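Local structure of beta-lactamase-like protein (Novosphingobium pentaromativorans US6-1, 6AUF) at residues A[126-140]-A[153-165]. The protein probably hydrolyses beta-lactam antibiotics as a subclass B3-like metallo-beta-lactamase that carries two zinc ions in its active site. Residues are numbered along the deposited sequence; the frame is centred on the assembly and turned at random.
Sequences QIAAVASARQVLESG and EGFPPVHVARVLV
Two backbone N-H groups grip Ile-127 O: Arg-162 N, nearly straight at 3.2 Å and in the carbonyl plane, and Ala-161 N, more bent at 2.9 Å. From there strand 162-164 runs parallel to strand 126-130 as an edge strand of its sheet. Ala-129 N donates to Arg-162 O, Leu-164 N to Ala-129 O, and Ala-131 N, where the chain turns into helix 131-139, to Leu-164 O. A water carries the link back one step, accepting from Ile-127 N and donating to His-159 O.

The loop leading into strand 162-164 runs back along the helix, from Gly-140 toward Arg-134. Glu-138, its chain extended beyond CG, lays its carboxylate beside the His-159 ring, the two planes 23° apart. OE2 takes the backbone N-H of Val-160 through its anti lone pair at 2.9 Å, and His-159 ND1 adds a weak, bent bond to the same oxygen. Next to this, Val-160 CG2 packs 4.0 Å from Leu-137 CB and equally close to Arg-134 CG, while Val-160 CG1, anti to the backbone N (chi1 171°), turns to Ala-129.

At the end of the helix, Val-158 N bonds to Leu-137 O. Gly-140 leaves the helix with positive phi, and its O accepts from Phe-155 N. The Phe-155 ring has Gly-140 CA over one face and Leu-137 CD1 at its edge, 3.9 Å from CZ. It also touches His-110 of helix 110-113, and the Phe-155 side chain lies about 6 Å from that of zinc ligand His-109.

This is a beta-alpha-beta unit whose return loop is tied to the C-terminal part of the helix, while strand 162-164 bonds to Ala-131 at its start. The carboxylate of Glu-138 satisfies the backbone N-H of Val-160, and its negative charge could favour a protonated His-159, an effect the nearby Arg-134 would weaken.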
loop_
_atom_site.group_PDB
_atom_site.type_symbol
_atom_site.label_atom_id
_atom_site.label_comp_id
_atom_site.label_asym_id
_atom_site.label_seq_id
_atom_site.Cartn_x
_atom_site.Cartn_y
_atom_site.Cartn_z
ATOM N N GLN A 126 -2.918 13.994 10.437
ATOM C CA GLN A 126 -4.299 13.661 10.140
ATOM C C GLN A 126 -4.356 12.509 9.144
ATOM O O GLN A 126 -3.415 12.254 8.386
ATOM C CB GLN A 126 -5.047 14.870 9.592
ATOM C CG GLN A 126 -5.605 15.763 10.665
ATOM C CD GLN A 126 -6.283 16.973 10.090
ATOM O OE1 GLN A 126 -5.797 17.566 9.126
ATOM N NE2 GLN A 126 -7.427 17.337 10.660
ATOM N N ILE A 127 -5.483 11.812 9.155
ATOM C CA ILE A 127 -5.692 10.614 8.353
ATOM C C ILE A 127 -6.714 10.915 7.265
ATOM O O ILE A 127 -7.783 11.479 7.543
ATOM C CB ILE A 127 -6.152 9.441 9.235
ATOM C CG1 ILE A 127 -5.016 9.030 10.181
ATOM C CG2 ILE A 127 -6.659 8.293 8.381
ATOM C CD1 ILE A 127 -5.468 8.183 11.339
ATOM N N ALA A 128 -6.380 10.547 6.028
ATOM C CA ALA A 128 -7.282 10.668 4.892
ATOM C C ALA A 128 -7.419 9.307 4.234
ATOM O O ALA A 128 -6.459 8.531 4.210
ATOM C CB ALA A 128 -6.785 11.695 3.872
ATOM N N ALA A 129 -8.611 9.018 3.705
ATOM C CA ALA A 129 -8.879 7.693 3.159
ATOM C C ALA A 129 -10.087 7.738 2.233
ATOM O O ALA A 129 -10.939 8.625 2.334
ATOM C CB ALA A 129 -9.096 6.672 4.278
ATOM N N VAL A 130 -10.138 6.760 1.320
ATOM C CA VAL A 130 -11.269 6.617 0.411
ATOM C C VAL A 130 -12.513 6.209 1.191
ATOM O O VAL A 130 -12.446 5.523 2.219
ATOM C CB VAL A 130 -10.972 5.588 -0.698
ATOM C CG1 VAL A 130 -9.783 6.000 -1.499
ATOM C CG2 VAL A 130 -10.782 4.199 -0.107
ATOM N N ALA A 131 -13.669 6.614 0.688
ATOM C CA ALA A 131 -14.895 6.288 1.399
ATOM C C ALA A 131 -15.054 4.776 1.569
ATOM O O ALA A 131 -15.510 4.307 2.619
ATOM C CB ALA A 131 -16.097 6.900 0.671
ATOM N N SER A 132 -14.690 3.995 0.551
ATOM C CA SER A 132 -14.824 2.543 0.641
ATOM C C SER A 132 -14.023 1.925 1.790
ATOM O O SER A 132 -14.249 0.753 2.130
ATOM C CB SER A 132 -14.396 1.921 -0.680
ATOM O OG SER A 132 -15.143 2.485 -1.740
ATOM N N ALA A 133 -13.095 2.672 2.393
ATOM C CA ALA A 133 -12.320 2.172 3.513
ATOM C C ALA A 133 -12.756 2.736 4.856
ATOM O O ALA A 133 -12.475 2.112 5.883
ATOM C CB ALA A 133 -10.825 2.470 3.303
ATOM N N ARG A 134 -13.466 3.867 4.872
ATOM C CA ARG A 134 -13.699 4.607 6.112
ATOM C C ARG A 134 -14.275 3.721 7.214
ATOM O O ARG A 134 -13.788 3.736 8.349
ATOM C CB ARG A 134 -14.621 5.801 5.843
ATOM C CG ARG A 134 -14.618 6.830 6.958
ATOM C CD ARG A 134 -15.871 7.658 6.944
ATOM N NE ARG A 134 -17.023 6.780 6.806
ATOM C CZ ARG A 134 -17.629 6.180 7.822
ATOM N NH1 ARG A 134 -17.195 6.378 9.058
ATOM N NH2 ARG A 134 -18.669 5.384 7.601
ATOM N N GLN A 135 -15.324 2.952 6.904
ATOM C CA GLN A 135 -15.993 2.162 7.936
ATOM C C GLN A 135 -15.014 1.255 8.676
ATOM O O GLN A 135 -14.976 1.249 9.910
ATOM C CB GLN A 135 -17.122 1.339 7.322
ATOM C CG GLN A 135 -18.386 2.127 7.135
ATOM C CD GLN A 135 -19.087 2.406 8.448
ATOM O OE1 GLN A 135 -19.737 3.442 8.614
ATOM N NE2 GLN A 135 -18.972 1.469 9.387
ATOM N N VAL A 136 -14.230 0.460 7.943
ATOM C CA VAL A 136 -13.258 -0.420 8.594
ATOM C C VAL A 136 -12.267 0.395 9.419
ATOM O O VAL A 136 -12.049 0.125 10.604
ATOM C CB VAL A 136 -12.533 -1.292 7.554
ATOM C CG1 VAL A 136 -11.339 -1.985 8.194
ATOM C CG2 VAL A 136 -13.499 -2.314 6.923
ATOM N N LEU A 137 -11.658 1.409 8.802
ATOM C CA LEU A 137 -10.667 2.233 9.495
ATOM C C LEU A 137 -11.201 2.791 10.812
ATOM O O LEU A 137 -10.492 2.798 11.821
ATOM C CB LEU A 137 -10.220 3.374 8.581
ATOM C CG LEU A 137 -8.847 3.220 7.951
ATOM C CD1 LEU A 137 -8.546 1.756 7.760
ATOM C CD2 LEU A 137 -8.779 3.972 6.637
ATOM N N GLU A 138 -12.444 3.268 10.823
ATOM C CA GLU A 138 -13.002 3.871 12.027
ATOM C C GLU A 138 -13.566 2.840 12.998
ATOM O O GLU A 138 -13.996 3.210 14.096
ATOM C CB GLU A 138 -14.069 4.907 11.645
ATOM C CG GLU A 138 -13.472 6.118 10.933
ATOM C CD GLU A 138 -14.440 7.270 10.746
ATOM O OE1 GLU A 138 -15.660 7.027 10.631
ATOM O OE2 GLU A 138 -13.976 8.430 10.700
ATOM N N SER A 139 -13.549 1.558 12.636
ATOM C CA SER A 139 -14.028 0.498 13.507
ATOM C C SER A 139 -12.990 -0.575 13.785
ATOM O O SER A 139 -13.147 -1.317 14.758
ATOM C CB SER A 139 -15.271 -0.177 12.906
ATOM O OG SER A 139 -14.908 -1.055 11.852
ATOM N N GLY A 140 -11.940 -0.678 12.970
ATOM C CA GLY A 140 -10.926 -1.694 13.134
ATOM C C GLY A 140 -11.306 -3.067 12.633
ATOM O O GLY A 140 -10.413 -3.896 12.412
ATOM N N GLU A 153 -7.999 -10.750 11.132
ATOM C CA GLU A 153 -8.195 -10.118 12.430
ATOM C C GLU A 153 -8.229 -8.597 12.285
ATOM O O GLU A 153 -7.927 -8.036 11.230
ATOM C CB GLU A 153 -7.080 -10.533 13.394
ATOM C CG GLU A 153 -5.687 -10.350 12.804
ATOM C CD GLU A 153 -4.635 -10.067 13.852
ATOM O OE1 GLU A 153 -4.341 -10.969 14.666
ATOM O OE2 GLU A 153 -4.110 -8.932 13.870
ATOM N N GLY A 154 -8.590 -7.923 13.379
ATOM C CA GLY A 154 -8.756 -6.488 13.378
ATOM C C GLY A 154 -7.551 -5.750 13.941
ATOM O O GLY A 154 -6.522 -6.332 14.272
ATOM N N PHE A 155 -7.704 -4.435 14.045
ATOM C CA PHE A 155 -6.647 -3.569 14.549
ATOM C C PHE A 155 -7.290 -2.361 15.206
ATOM O O PHE A 155 -8.502 -2.148 15.091
ATOM C CB PHE A 155 -5.697 -3.137 13.431
ATOM C CG PHE A 155 -6.381 -2.475 12.297
ATOM C CD1 PHE A 155 -6.926 -3.229 11.270
ATOM C CD2 PHE A 155 -6.502 -1.095 12.259
ATOM C CE1 PHE A 155 -7.580 -2.615 10.209
ATOM C CE2 PHE A 155 -7.147 -0.472 11.205
ATOM C CZ PHE A 155 -7.691 -1.236 10.174
ATOM N N PRO A 156 -6.507 -1.544 15.899
ATOM C CA PRO A 156 -7.097 -0.472 16.700
ATOM C C PRO A 156 -7.635 0.636 15.814
ATOM O O PRO A 156 -6.952 1.100 14.888
ATOM C CB PRO A 156 -5.929 0.012 17.571
ATOM C CG PRO A 156 -4.734 -0.290 16.778
ATOM C CD PRO A 156 -5.037 -1.519 15.947
ATOM N N PRO A 157 -8.855 1.086 16.079
ATOM C CA PRO A 157 -9.510 2.044 15.184
ATOM C C PRO A 157 -8.835 3.408 15.195
ATOM O O PRO A 157 -7.934 3.702 15.982
ATOM C CB PRO A 157 -10.937 2.131 15.737
ATOM C CG PRO A 157 -11.098 0.922 16.591
ATOM C CD PRO A 157 -9.750 0.625 17.147
ATOM N N VAL A 158 -9.326 4.253 14.285
ATOM C CA VAL A 158 -8.831 5.607 14.081
ATOM C C VAL A 158 -9.985 6.429 13.522
ATOM O O VAL A 158 -10.933 5.886 12.949
ATOM C CB VAL A 158 -7.629 5.622 13.110
ATOM C CG1 VAL A 158 -8.012 6.288 11.810
ATOM C CG2 VAL A 158 -6.435 6.307 13.739
ATOM N N HIS A 159 -9.914 7.751 13.691
ATOM C CA HIS A 159 -10.881 8.648 13.069
ATOM C C HIS A 159 -10.320 9.173 11.755
ATOM O O HIS A 159 -9.183 9.661 11.712
ATOM C CB HIS A 159 -11.247 9.819 13.974
ATOM C CG HIS A 159 -12.204 10.782 13.342
ATOM N ND1 HIS A 159 -13.377 10.377 12.739
ATOM C CD2 HIS A 159 -12.158 12.128 13.204
ATOM C CE1 HIS A 159 -14.011 11.431 12.259
ATOM N NE2 HIS A 159 -13.294 12.507 12.529
ATOM N N VAL A 160 -11.118 9.072 10.693
ATOM C CA VAL A 160 -10.741 9.565 9.373
ATOM C C VAL A 160 -11.133 11.036 9.285
ATOM O O VAL A 160 -12.322 11.376 9.290
ATOM C CB VAL A 160 -11.400 8.746 8.261
ATOM C CG1 VAL A 160 -11.163 9.401 6.913
ATOM C CG2 VAL A 160 -10.851 7.330 8.262
ATOM N N ALA A 161 -10.126 11.908 9.194
ATOM C CA ALA A 161 -10.358 13.349 9.210
ATOM C C ALA A 161 -10.861 13.848 7.866
ATOM O O ALA A 161 -11.790 14.660 7.803
ATOM C CB ALA A 161 -9.073 14.080 9.595
ATOM N N ARG A 162 -10.248 13.383 6.780
ATOM C CA ARG A 162 -10.688 13.712 5.432
ATOM C C ARG A 162 -11.041 12.428 4.704
ATOM O O ARG A 162 -10.185 11.557 4.507
ATOM C CB ARG A 162 -9.618 14.481 4.651
ATOM C CG ARG A 162 -10.165 14.996 3.332
ATOM C CD ARG A 162 -9.139 15.619 2.409
ATOM N NE ARG A 162 -9.747 15.830 1.100
ATOM C CZ ARG A 162 -9.087 15.959 -0.042
ATOM N NH1 ARG A 162 -9.764 16.129 -1.178
ATOM N NH2 ARG A 162 -7.765 15.904 -0.054
ATOM N N VAL A 163 -12.287 12.305 4.292
ATOM C CA VAL A 163 -12.714 11.112 3.582
ATOM C C VAL A 163 -12.814 11.438 2.097
ATOM O O VAL A 163 -13.383 12.467 1.707
ATOM C CB VAL A 163 -14.023 10.564 4.165
ATOM C CG1 VAL A 163 -14.625 11.582 5.110
ATOM C CG2 VAL A 163 -14.953 10.127 3.069
ATOM N N LEU A 164 -12.206 10.589 1.278
ATOM C CA LEU A 164 -11.847 10.915 -0.091
ATOM C C LEU A 164 -12.699 10.136 -1.085
ATOM O O LEU A 164 -13.206 9.047 -0.792
ATOM C CB LEU A 164 -10.365 10.605 -0.352
ATOM C CG LEU A 164 -9.269 11.223 0.500
ATOM C CD1 LEU A 164 -7.945 10.564 0.154
ATOM C CD2 LEU A 164 -9.168 12.732 0.307
ATOM N N VAL A 165 -12.807 10.692 -2.289
ATOM C CA VAL A 165 -13.416 9.984 -3.407
ATOM C C VAL A 165 -12.365 9.702 -4.472
ATOM O O VAL A 165 -11.334 10.380 -4.579
ATOM C CB VAL A 165 -14.600 10.758 -4.026
ATOM C CG1 VAL A 165 -15.602 11.136 -2.962
ATOM C CG2 VAL A 165 -14.090 11.989 -4.762
HETATM O O HOH W 1 -7.325 11.872 11.444
#